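Long-range contacts in exodeoxyribonuclease III (Neisseria meningitidis, PDB 2JC4), which probably removes nucleotides from the 3' ends of double-stranded DNA during DNA repair, using magnesium or manganese ions: residues A[197-202]-A[214-219]; A[234-239]-A[246-251]; A[57-62]-A[86-91]; A[33-38]-A[64-69]. All blocks are in the same frame, centred on the assembly; numbering follows the deposited sequence.

Contact 1 (A[197-202]-A[214-219])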
# COMPACT_ATOMS: atom_id res chain seq x y z
N PHE A 197 4.20 12.40 8.76
CA PHE A 197 3.05 11.51 8.68
C PHE A 197 3.53 10.08 8.53
O PHE A 197 3.26 9.42 7.52
CB PHE A 197 2.12 11.90 7.53
CG PHE A 197 1.42 13.22 7.77
CD1 PHE A 197 2.07 14.42 7.45
CD2 PHE A 197 0.15 13.26 8.35
CE1 PHE A 197 1.44 15.66 7.67
CE2 PHE A 197 -0.49 14.48 8.59
CZ PHE A 197 0.15 15.68 8.26
N TYR A 198 4.23 9.58 9.55
CA TYR A 198 4.75 8.19 9.46
C TYR A 198 3.65 7.12 9.44
O TYR A 198 2.61 7.26 10.11
CB TYR A 198 5.69 7.90 10.62
CG TYR A 198 6.78 8.93 10.82
CD1 TYR A 198 7.49 9.45 9.73
CD2 TYR A 198 7.12 9.35 12.09
CE1 TYR A 198 8.53 10.37 9.93
CE2 TYR A 198 8.14 10.29 12.28
CZ TYR A 198 8.83 10.79 11.19
OH TYR A 198 9.84 11.70 11.41
N THR A 199 3.89 6.04 8.68
CA THR A 199 2.88 4.98 8.54
C THR A 199 3.39 3.64 9.05
O THR A 199 2.61 2.70 9.18
CB THR A 199 2.50 4.80 7.06
OG1 THR A 199 3.65 4.37 6.34
CG2 THR A 199 2.00 6.15 6.43
N TRP A 200 4.72 3.52 9.27
CA TRP A 200 5.33 2.32 9.81
C TRP A 200 6.18 2.71 11.01
O TRP A 200 6.87 3.73 10.96
CB TRP A 200 6.24 1.65 8.77
CG TRP A 200 7.03 0.53 9.37
CD1 TRP A 200 6.57 -0.72 9.71
CD2 TRP A 200 8.41 0.56 9.73
NE1 TRP A 200 7.58 -1.45 10.25
CE2 TRP A 200 8.73 -0.70 10.28
CE3 TRP A 200 9.41 1.54 9.64
CZ2 TRP A 200 10.02 -1.02 10.73
CZ3 TRP A 200 10.71 1.23 10.08
CH2 TRP A 200 11.00 -0.06 10.63
N PHE A 201 6.06 1.94 12.09
CA PHE A 201 6.87 2.14 13.28
C PHE A 201 7.38 0.75 13.71
O PHE A 201 6.59 -0.17 13.91
CB PHE A 201 6.03 2.75 14.42
CG PHE A 201 5.29 4.03 14.05
CD1 PHE A 201 4.08 3.98 13.31
CD2 PHE A 201 5.79 5.27 14.47
CE1 PHE A 201 3.40 5.17 12.97
CE2 PHE A 201 5.10 6.48 14.14
CZ PHE A 201 3.92 6.42 13.41
N ASP A 202 8.70 0.60 13.82
CA ASP A 202 9.27 -0.67 14.19
C ASP A 202 8.70 -1.12 15.56
O ASP A 202 8.60 -0.32 16.51
CB ASP A 202 10.81 -0.52 14.25
CG ASP A 202 11.54 -1.86 14.14
OD1 ASP A 202 11.10 -2.88 14.71
OD2 ASP A 202 12.60 -1.88 13.47
N LEU A 214 8.67 5.69 9.66
CA LEU A 214 8.84 6.04 8.25
C LEU A 214 7.45 6.20 7.59
O LEU A 214 6.49 5.51 7.93
CB LEU A 214 9.64 4.97 7.51
CG LEU A 214 10.96 4.50 8.15
CD1 LEU A 214 11.49 3.39 7.28
CD2 LEU A 214 11.96 5.62 8.24
N ARG A 215 7.35 7.15 6.65
CA ARG A 215 6.19 7.19 5.75
C ARG A 215 6.49 6.40 4.50
O ARG A 215 7.11 6.92 3.56
CB ARG A 215 5.78 8.64 5.38
CG ARG A 215 4.47 8.72 4.61
CD ARG A 215 4.09 10.18 4.24
NE ARG A 215 5.00 10.73 3.22
CZ ARG A 215 4.66 10.93 1.94
NH1 ARG A 215 3.43 10.67 1.53
NH2 ARG A 215 5.53 11.43 1.09
N ILE A 216 6.04 5.14 4.48
CA ILE A 216 6.30 4.24 3.35
C ILE A 216 5.05 3.67 2.71
O ILE A 216 5.14 2.98 1.67
CB ILE A 216 7.26 3.07 3.75
CG1 ILE A 216 6.69 2.28 4.96
CG2 ILE A 216 8.70 3.66 4.04
CD1 ILE A 216 7.58 1.07 5.37
N ASP A 217 3.89 3.90 3.33
CA ASP A 217 2.62 3.51 2.75
C ASP A 217 1.95 4.72 2.12
O ASP A 217 1.68 5.75 2.81
CB ASP A 217 1.74 2.91 3.85
CG ASP A 217 2.38 1.70 4.50
OD1 ASP A 217 2.19 0.61 3.96
OD2 ASP A 217 3.01 1.84 5.59
N HIS A 218 1.65 4.61 0.82
CA HIS A 218 1.26 5.82 0.04
C HIS A 218 0.02 5.57 -0.77
O HIS A 218 -0.32 4.42 -1.02
CB HIS A 218 2.39 6.26 -0.91
CG HIS A 218 3.72 6.45 -0.23
ND1 HIS A 218 3.89 7.33 0.81
CD2 HIS A 218 4.91 5.81 -0.39
CE1 HIS A 218 5.15 7.26 1.23
NE2 HIS A 218 5.79 6.35 0.52
N ILE A 219 -0.62 6.65 -1.24
CA ILE A 219 -1.77 6.52 -2.15
C ILE A 219 -1.49 7.48 -3.31
O ILE A 219 -1.45 8.68 -3.11
CB ILE A 219 -3.10 6.88 -1.44
CG1 ILE A 219 -3.36 5.90 -0.27
CG2 ILE A 219 -4.29 6.75 -2.44
CD1 ILE A 219 -4.54 6.26 0.58
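W200 and L214 form a single antiparallel hydrogen-bonded pair, and T199 joins W200 opposite L214 to make a classic beta bulge. The carbonyl O of L214 is gripped twice, by T199 N at 2.8 Å and by W200 N at 3.0 Å. The W200 bond runs nearly straight along the carbonyl, while T199 N comes in tilted 33° from its plane. L214 N returns a bond to W200 O. The T199 side chain carries the polar core. With chi1 at 63°, OG1 sits between the backbone N and the carbonyl carbon. From there it donates to D217 OD2 at 2.7 Å, on the anti lone pair of that oxygen, and accepts from I216 N at 3.1 Å. CG2 of T199 lies near the R215 aliphatic chain. The W200 ring and the L214 side chain lie side by side and point the same way, with L214 CD1 3.6 Å from W200 CZ3. The CD1 end of I216 reaches W200 CB at 3.7 Å. R215 runs its CG close to F197 O, then bends at chi3 toward salt bridges with D155 and D186. The contact fastens the loop after helix 187-191 to the start of strand 217-221, in the sheet of the DNase I-like fold that also holds strand 99-105. D217 is predicted to be important for catalysis. Its OD2 is also hydrogen-bonded to H247 ND1, so this oxygen has two polar partners. T199 probably helps fix the rotation of D217 beside the predicted catalytic histidine.

Contact 2 (A[234-239]-A[246-251]). With NA (sodium ion), chain D.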
# COMPACT_ATOMS: atom_id res chain seq x y z
N VAL A 234 -3.59 9.22 8.23
CA VAL A 234 -2.98 7.97 8.72
C VAL A 234 -3.79 7.57 9.96
O VAL A 234 -3.97 8.38 10.89
CB VAL A 234 -1.45 8.14 9.02
CG1 VAL A 234 -0.79 6.80 9.51
CG2 VAL A 234 -0.69 8.68 7.78
N ASP A 235 -4.30 6.34 9.96
CA ASP A 235 -5.15 5.83 11.03
C ASP A 235 -4.31 5.32 12.19
O ASP A 235 -4.09 4.13 12.36
CB ASP A 235 -6.06 4.71 10.49
CG ASP A 235 -6.98 4.11 11.54
OD1 ASP A 235 -7.06 4.59 12.69
OD2 ASP A 235 -7.63 3.10 11.22
N LEU A 236 -3.88 6.25 13.04
CA LEU A 236 -3.10 5.89 14.22
C LEU A 236 -3.90 5.27 15.38
O LEU A 236 -3.31 4.69 16.30
CB LEU A 236 -2.32 7.11 14.70
CG LEU A 236 -1.28 7.63 13.71
CD1 LEU A 236 -0.48 8.72 14.37
CD2 LEU A 236 -0.31 6.55 13.17
N GLU A 237 -5.23 5.43 15.36
CA GLU A 237 -6.07 4.72 16.34
C GLU A 237 -5.87 3.21 16.20
O GLU A 237 -5.66 2.50 17.19
CB GLU A 237 -7.56 5.05 16.14
CG GLU A 237 -7.85 6.53 16.38
CD GLU A 237 -9.29 6.90 16.12
OE1 GLU A 237 -10.19 6.08 16.43
OE2 GLU A 237 -9.49 8.03 15.61
N THR A 238 -5.88 2.74 14.96
CA THR A 238 -5.72 1.33 14.65
C THR A 238 -4.30 0.89 15.02
O THR A 238 -4.11 -0.19 15.54
CB THR A 238 -6.03 1.04 13.17
OG1 THR A 238 -7.43 1.28 12.94
CG2 THR A 238 -5.76 -0.43 12.80
N ARG A 239 -3.30 1.75 14.73
CA ARG A 239 -1.89 1.46 15.11
C ARG A 239 -1.68 1.45 16.65
O ARG A 239 -0.75 0.82 17.15
CB ARG A 239 -0.98 2.49 14.41
CG ARG A 239 0.56 2.26 14.55
CD ARG A 239 0.93 0.87 14.14
NE ARG A 239 2.36 0.57 14.37
CZ ARG A 239 2.86 0.13 15.52
NH1 ARG A 239 2.09 0.02 16.62
NH2 ARG A 239 4.17 -0.16 15.57
N ASP A 246 2.60 -3.46 12.55
CA ASP A 246 3.62 -2.40 12.60
C ASP A 246 3.29 -1.23 11.65
O ASP A 246 3.79 -0.13 11.84
CB ASP A 246 5.05 -2.95 12.41
CG ASP A 246 5.21 -3.82 11.15
OD1 ASP A 246 4.20 -4.17 10.49
OD2 ASP A 246 6.37 -4.14 10.82
N HIS A 247 2.47 -1.46 10.64
CA HIS A 247 2.00 -0.35 9.75
C HIS A 247 0.61 0.09 10.18
O HIS A 247 -0.21 -0.73 10.59
CB HIS A 247 1.89 -0.80 8.28
CG HIS A 247 3.19 -1.20 7.64
ND1 HIS A 247 3.75 -0.48 6.62
CD2 HIS A 247 3.98 -2.29 7.81
CE1 HIS A 247 4.88 -1.06 6.23
NE2 HIS A 247 5.03 -2.17 6.93
N ALA A 248 0.32 1.38 9.98
CA ALA A 248 -0.99 1.96 10.19
C ALA A 248 -1.73 2.02 8.85
O ALA A 248 -1.08 2.21 7.81
CB ALA A 248 -0.83 3.41 10.74
N PRO A 249 -3.07 1.88 8.88
CA PRO A 249 -3.82 2.08 7.64
C PRO A 249 -3.64 3.51 7.18
O PRO A 249 -3.39 4.39 8.01
CB PRO A 249 -5.29 1.86 8.06
CG PRO A 249 -5.25 1.13 9.42
CD PRO A 249 -3.92 1.55 10.05
N VAL A 250 -3.75 3.74 5.87
CA VAL A 250 -3.72 5.10 5.34
C VAL A 250 -5.00 5.21 4.52
O VAL A 250 -5.31 4.30 3.76
CB VAL A 250 -2.49 5.36 4.42
CG1 VAL A 250 -2.55 6.78 3.81
CG2 VAL A 250 -1.15 5.15 5.20
N THR A 251 -5.73 6.32 4.68
CA THR A 251 -6.99 6.51 3.97
C THR A 251 -6.99 7.82 3.15
O THR A 251 -6.63 8.89 3.66
CB THR A 251 -8.16 6.47 4.97
OG1 THR A 251 -8.18 5.21 5.63
CG2 THR A 251 -9.53 6.68 4.26
NA NA D . -4.40 10.42 11.80
O HOH W 1 -3.12 11.50 9.93
O HOH W 2 -5.33 8.99 13.60
O HOH W 3 -2.79 11.25 13.32
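The loop leading into strand 250-254, with the metal-site residue D246 and the predicted active-site H247, meets a short capped helix here, at the edge of the sheet that also holds strand 2-7. V234 and V250 form an antiparallel non-hydrogen-bonded pair. Next to it, D235 N donates to P249 O at 2.9 Å, almost straight at the hydrogen (166°). D235 is also the N-cap of helix 236-239. Its CG stands anti to the backbone N (chi1 180°), which turns the carboxylate back over the first helical turn. OD1 accepts from T238 N at 3.2 Å and OD2 from T238 OG1 at 2.5 Å, each donor lying well out of the carboxylate plane. The same side chains hold P249: its CG lies 3.6 Å from D235 OD2, and T238 CG2 touches the same CG at 3.8 Å. The A248 methyl fills the middle, 3.6 Å from V234 CG1 and also close to R239 CB and L236 CD2. This joins the edge strand 229-234 and its helix to strand 250-254, neighbours in one of the two sheets of the DNase I-like fold. L21 of helix 11-23 also packs on D235, T238 and P249. At the other end, R239 bends at chi2 and brings NE to D246 O at 3.0 Å, a weak bond at the edge of the guanidinium. Its NH2 binds F201 O. D246 has been seen to bind magnesium in this protein, but not in this chain. H247 is a predicted proton acceptor. V234 O binds a sodium ion at 2.3 Å, and three waters also coordinate the ion.

Contact 3 (A[57-62]-A[86-91])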
# COMPACT_ATOMS: atom_id res chain seq x y z
N SER A 57 -4.50 -12.55 -3.87
CA SER A 57 -3.39 -13.29 -4.46
C SER A 57 -2.50 -13.58 -3.29
O SER A 57 -1.86 -12.64 -2.74
CB SER A 57 -2.63 -12.41 -5.47
OG SER A 57 -1.57 -13.12 -6.09
N GLY A 58 -2.50 -14.84 -2.87
CA GLY A 58 -1.71 -15.26 -1.70
C GLY A 58 -0.71 -16.37 -2.02
O GLY A 58 -0.83 -17.06 -3.02
N GLN A 59 0.28 -16.53 -1.15
CA GLN A 59 1.22 -17.63 -1.24
C GLN A 59 1.56 -17.97 0.19
O GLN A 59 1.33 -17.16 1.10
CB GLN A 59 2.48 -17.21 -2.01
CG GLN A 59 3.23 -16.06 -1.36
CD GLN A 59 4.53 -15.70 -2.04
OE1 GLN A 59 4.71 -14.57 -2.45
NE2 GLN A 59 5.43 -16.65 -2.14
N LYS A 60 2.12 -19.15 0.41
CA LYS A 60 2.52 -19.54 1.76
C LYS A 60 3.52 -18.54 2.34
O LYS A 60 4.44 -18.13 1.64
CB LYS A 60 3.20 -20.92 1.76
CG LYS A 60 3.19 -21.54 3.13
CD LYS A 60 1.87 -22.22 3.35
N THR A 61 3.33 -18.21 3.62
CA THR A 61 4.35 -17.54 4.46
C THR A 61 4.62 -16.08 4.19
O THR A 61 4.73 -15.32 5.14
CB THR A 61 5.67 -18.28 4.42
OG1 THR A 61 5.41 -19.67 4.59
CG2 THR A 61 6.64 -17.78 5.53
N TYR A 62 4.75 -15.71 2.92
CA TYR A 62 5.26 -14.40 2.53
C TYR A 62 4.24 -13.61 1.76
O TYR A 62 3.35 -14.20 1.14
CB TYR A 62 6.49 -14.57 1.63
CG TYR A 62 7.58 -15.41 2.26
CD1 TYR A 62 8.40 -14.88 3.26
CD2 TYR A 62 7.78 -16.74 1.86
CE1 TYR A 62 9.40 -15.66 3.86
CE2 TYR A 62 8.78 -17.54 2.47
CZ TYR A 62 9.58 -16.97 3.45
OH TYR A 62 10.59 -17.72 4.04
N ASP A 86 7.60 -14.08 -11.77
CA ASP A 86 7.95 -13.85 -10.38
C ASP A 86 6.85 -14.53 -9.53
O ASP A 86 5.66 -14.25 -9.70
CB ASP A 86 8.08 -12.33 -10.11
CG ASP A 86 8.38 -12.01 -8.64
OD1 ASP A 86 8.59 -12.96 -7.83
OD2 ASP A 86 8.34 -10.78 -8.32
N PRO A 87 7.24 -15.50 -8.67
CA PRO A 87 6.20 -16.18 -7.86
C PRO A 87 5.69 -15.35 -6.66
O PRO A 87 4.69 -15.72 -6.03
CB PRO A 87 6.94 -17.43 -7.34
CG PRO A 87 8.40 -16.97 -7.23
CD PRO A 87 8.59 -16.06 -8.43
N GLN A 88 6.36 -14.25 -6.35
CA GLN A 88 6.01 -13.45 -5.18
C GLN A 88 4.72 -12.66 -5.39
O GLN A 88 4.59 -11.88 -6.33
CB GLN A 88 7.17 -12.51 -4.78
CG GLN A 88 8.44 -13.31 -4.37
CD GLN A 88 9.48 -12.49 -3.61
OE1 GLN A 88 9.15 -11.65 -2.76
NE2 GLN A 88 10.75 -12.74 -3.92
N ARG A 89 3.78 -12.86 -4.47
CA ARG A 89 2.42 -12.32 -4.65
C ARG A 89 2.38 -10.88 -4.14
O ARG A 89 2.21 -10.64 -2.97
CB ARG A 89 1.41 -13.23 -3.94
CG ARG A 89 1.42 -14.68 -4.47
CD ARG A 89 1.41 -14.71 -6.02
NE ARG A 89 0.98 -16.01 -6.55
CZ ARG A 89 1.31 -16.50 -7.75
NH1 ARG A 89 2.09 -15.81 -8.60
NH2 ARG A 89 0.86 -17.71 -8.12
N ARG A 90 2.54 -9.93 -5.07
CA ARG A 90 2.80 -8.50 -4.69
C ARG A 90 1.93 -7.47 -5.37
O ARG A 90 1.93 -6.32 -4.94
CB ARG A 90 4.23 -8.14 -5.02
CG ARG A 90 5.22 -8.86 -4.11
CD ARG A 90 6.60 -8.44 -4.47
NE ARG A 90 7.58 -9.03 -3.56
CZ ARG A 90 7.90 -8.54 -2.36
NH1 ARG A 90 7.24 -7.46 -1.89
NH2 ARG A 90 8.85 -9.14 -1.62
N VAL A 91 1.24 -7.85 -6.46
CA VAL A 91 0.46 -6.87 -7.25
C VAL A 91 -0.90 -7.49 -7.63
O VAL A 91 -0.97 -8.58 -8.24
CB VAL A 91 1.21 -6.47 -8.55
CG1 VAL A 91 0.44 -5.40 -9.37
CG2 VAL A 91 2.64 -5.99 -8.26
O HOH W 4 -0.41 -11.53 -7.71
O HOH W 5 -1.90 -17.11 -5.74
O HOH W 6 1.14 -18.75 -4.84
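Q59 CG is set between its backbone N and carbonyl carbon (chi1 61°), and the rest of the chain runs extended, which carries the amide across to the backbone of R89. R89 CG is turned anti to its own carbonyl carbon (chi1 -60°), and the chain bends again at chi2, laying the arginine over S57 and G58. Q59 OE1 accepts from R89 N at 2.8 Å. The bond is close to straight at the hydrogen, but the donor stands 37° out of the amide carbonyl plane. OE1 also comes 3.2 Å from Q88 CA and takes a hydrogen bond from N63 ND2. The aliphatic parts of Q59 and R89 cross obliquely, with Q59 CB 3.7 Å from R89 CG. S57 OG lies 3.4 Å from R89 CD. The contact joins two loops of the DNase I-like fold: the one between strands 53-57 and 65-69, in the sheet of strand 2-7, and the one between strands 76-78 and 91-96, in the sheet of strand 99-105. Water carries the rest of the polar contact. One water lies 2.5 Å from S57 OG and donates to V91 O. Another donates to G58 O and accepts from R89 NE, so it spans the loops, and G58 O lies near the guanidinium plane at its edge. The loop 86-91 is braced from within. D86 OD1 accepts from Q88 N at 3.0 Å to close an Asx turn, and Q88 OE1 accepts from R90 NH2 at 2.8 Å. A bound dihydrogenphosphate ion touches Q88 and Y62.

Contact 4 (A[33-38]-A[64-69]). With MG (magnesium ion), chain B.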
# COMPACT_ATOMS: atom_id res chain seq x y z
N GLN A 33 -1.94 -5.63 2.27
CA GLN A 33 -0.65 -6.26 1.97
C GLN A 33 -0.18 -7.14 3.16
O GLN A 33 -0.56 -6.92 4.33
CB GLN A 33 0.43 -5.20 1.68
CG GLN A 33 0.02 -4.18 0.63
CD GLN A 33 -0.74 -3.01 1.25
OE1 GLN A 33 -0.43 -2.57 2.34
NE2 GLN A 33 -1.74 -2.51 0.54
N GLU A 34 0.70 -8.08 2.85
CA GLU A 34 1.24 -9.04 3.80
C GLU A 34 0.13 -9.89 4.37
O GLU A 34 0.02 -10.08 5.60
CB GLU A 34 2.10 -8.37 4.88
CG GLU A 34 3.40 -7.84 4.33
CD GLU A 34 4.41 -7.52 5.42
OE1 GLU A 34 4.41 -8.17 6.50
OE2 GLU A 34 5.21 -6.61 5.18
N LEU A 35 -0.68 -10.45 3.48
CA LEU A 35 -1.64 -11.48 3.94
C LEU A 35 -0.91 -12.59 4.68
O LEU A 35 -1.38 -13.06 5.72
CB LEU A 35 -2.38 -12.10 2.76
CG LEU A 35 -3.12 -11.15 1.85
CD1 LEU A 35 -3.78 -12.04 0.78
CD2 LEU A 35 -4.18 -10.33 2.63
N LYS A 36 0.25 -13.00 4.16
CA LYS A 36 1.01 -14.13 4.72
C LYS A 36 0.15 -15.38 4.85
O LYS A 36 0.22 -16.11 5.85
CB LYS A 36 1.63 -13.75 6.06
CG LYS A 36 2.74 -12.69 5.96
CD LYS A 36 3.38 -12.48 7.34
CE LYS A 36 4.38 -11.35 7.38
NZ LYS A 36 5.02 -11.29 8.70
N LEU A 37 -0.64 -15.64 3.81
CA LEU A 37 -1.57 -16.76 3.81
C LEU A 37 -1.60 -17.26 2.41
O LEU A 37 -1.72 -16.46 1.47
CB LEU A 37 -2.99 -16.28 4.17
CG LEU A 37 -3.34 -16.05 5.63
CD1 LEU A 37 -4.72 -15.45 5.71
CD2 LEU A 37 -3.24 -17.33 6.43
N ASP A 38 -1.53 -18.57 2.25
CA ASP A 38 -1.71 -19.18 0.93
C ASP A 38 -3.08 -18.86 0.33
O ASP A 38 -4.03 -18.57 1.05
CB ASP A 38 -1.50 -20.69 1.01
CG ASP A 38 -1.13 -21.31 -0.34
OD1 ASP A 38 -0.85 -20.54 -1.31
OD2 ASP A 38 -1.13 -22.57 -0.42
N GLY A 64 1.53 -11.53 -0.30
CA GLY A 64 0.05 -11.64 -0.33
C GLY A 64 -0.59 -10.28 -0.33
O GLY A 64 -0.27 -9.44 0.53
N VAL A 65 -1.51 -10.06 -1.30
CA VAL A 65 -2.23 -8.79 -1.47
C VAL A 65 -3.73 -9.06 -1.72
O VAL A 65 -4.10 -10.08 -2.33
CB VAL A 65 -1.65 -7.93 -2.66
CG1 VAL A 65 -0.35 -7.28 -2.27
CG2 VAL A 65 -1.44 -8.79 -3.95
N ALA A 66 -4.60 -8.19 -1.23
CA ALA A 66 -6.04 -8.39 -1.43
C ALA A 66 -6.73 -7.07 -1.68
O ALA A 66 -6.23 -6.05 -1.24
CB ALA A 66 -6.66 -9.09 -0.20
N ILE A 67 -7.87 -7.10 -2.36
CA ILE A 67 -8.76 -5.93 -2.53
C ILE A 67 -10.13 -6.31 -2.00
O ILE A 67 -10.70 -7.34 -2.39
CB ILE A 67 -8.88 -5.45 -3.99
CG1 ILE A 67 -7.52 -4.99 -4.53
CG2 ILE A 67 -9.92 -4.36 -4.09
CD1 ILE A 67 -7.47 -4.81 -6.03
N VAL A 68 -10.65 -5.50 -1.09
CA VAL A 68 -11.91 -5.83 -0.40
C VAL A 68 -12.84 -4.65 -0.60
O VAL A 68 -12.43 -3.51 -0.35
CB VAL A 68 -11.66 -6.07 1.09
CG1 VAL A 68 -12.96 -6.41 1.80
CG2 VAL A 68 -10.57 -7.14 1.32
N SER A 69 -14.06 -4.88 -1.09
CA SER A 69 -14.91 -3.76 -1.45
C SER A 69 -16.39 -4.13 -1.38
O SER A 69 -16.74 -5.29 -1.52
CB SER A 69 -14.57 -3.25 -2.86
OG SER A 69 -14.56 -4.33 -3.80
MG MG B . 5.72 -7.57 8.36
O HOH W 7 6.97 -6.41 6.98
O HOH W 8 6.99 -9.35 8.09
O HOH W 9 6.83 -6.79 10.11
O HOH W 10 4.43 -5.76 8.21
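G64 O meets the backbone of E34 and L35 directly. L35 N donates to it at 3.1 Å, almost straight at the hydrogen (171°) but from above the carbonyl plane. E34 N makes a second, weak bond at 2.9 Å. L35 then leans over the glycine: its CG is 3.5 Å from G64 C, CD1 lies by V65 N, and CD2 reaches the A66 methyl at 4.0 Å. L35 CB packs directly against the G64 backbone. Q33 and V65 form an antiparallel non-hydrogen-bonded pair, with CG of Q33 4.3 Å from V65 CG1. Here strand 29-33 ends against strand 65-69 in one sheet of the DNase I-like fold, and the chain turns off into the metal site. E34 has a left-handed backbone conformation, and its CB points away from the strand. Its CG lies anti to the carbonyl carbon (chi1 -70°) and the chain extends beyond, so that OE1 binds the magnesium ion at 2.4 Å. N9 and four waters also bind the metal. One of these waters donates to E34 OE2 at 2.5 Å, and N7 ND2 donates to the same oxygen. K36 runs out extended alongside E34. Its NZ makes a long salt bridge to E34 OE1, 3.9 Å away, and donates to another metal-bound water and to N9 OD1. This positive charge would probably help balance the ligand carboxylate. Behind, Q33 NE2 is held by N103 OD1 and T5 OG1, which probably helps hold Q33, the residue just before the metal ligand, in place.

Overall arrangement
From the N terminus, contact 4 opens first at 33-38, and contact 3 opens at 57-62 before contact 4 closes at 64-69. Contact 3 closes at 86-91, so the two cross. They touch through backbone bonds from G64 N to R89 O and from S57 N to V65 O, with centres 9 Å apart. Contact 1 closes the loop 197-219, and contact 2 then closes the shorter loop 234-251. These two follow in series without nesting, and join where D217 meets H247 and T199 O meets A248 N. Contacts 2 and 4 reach the same sheet, about 17 Å apart between centres. Contact 3 joins it to the other sheet, where contact 1 ties a loop to strand 217-221.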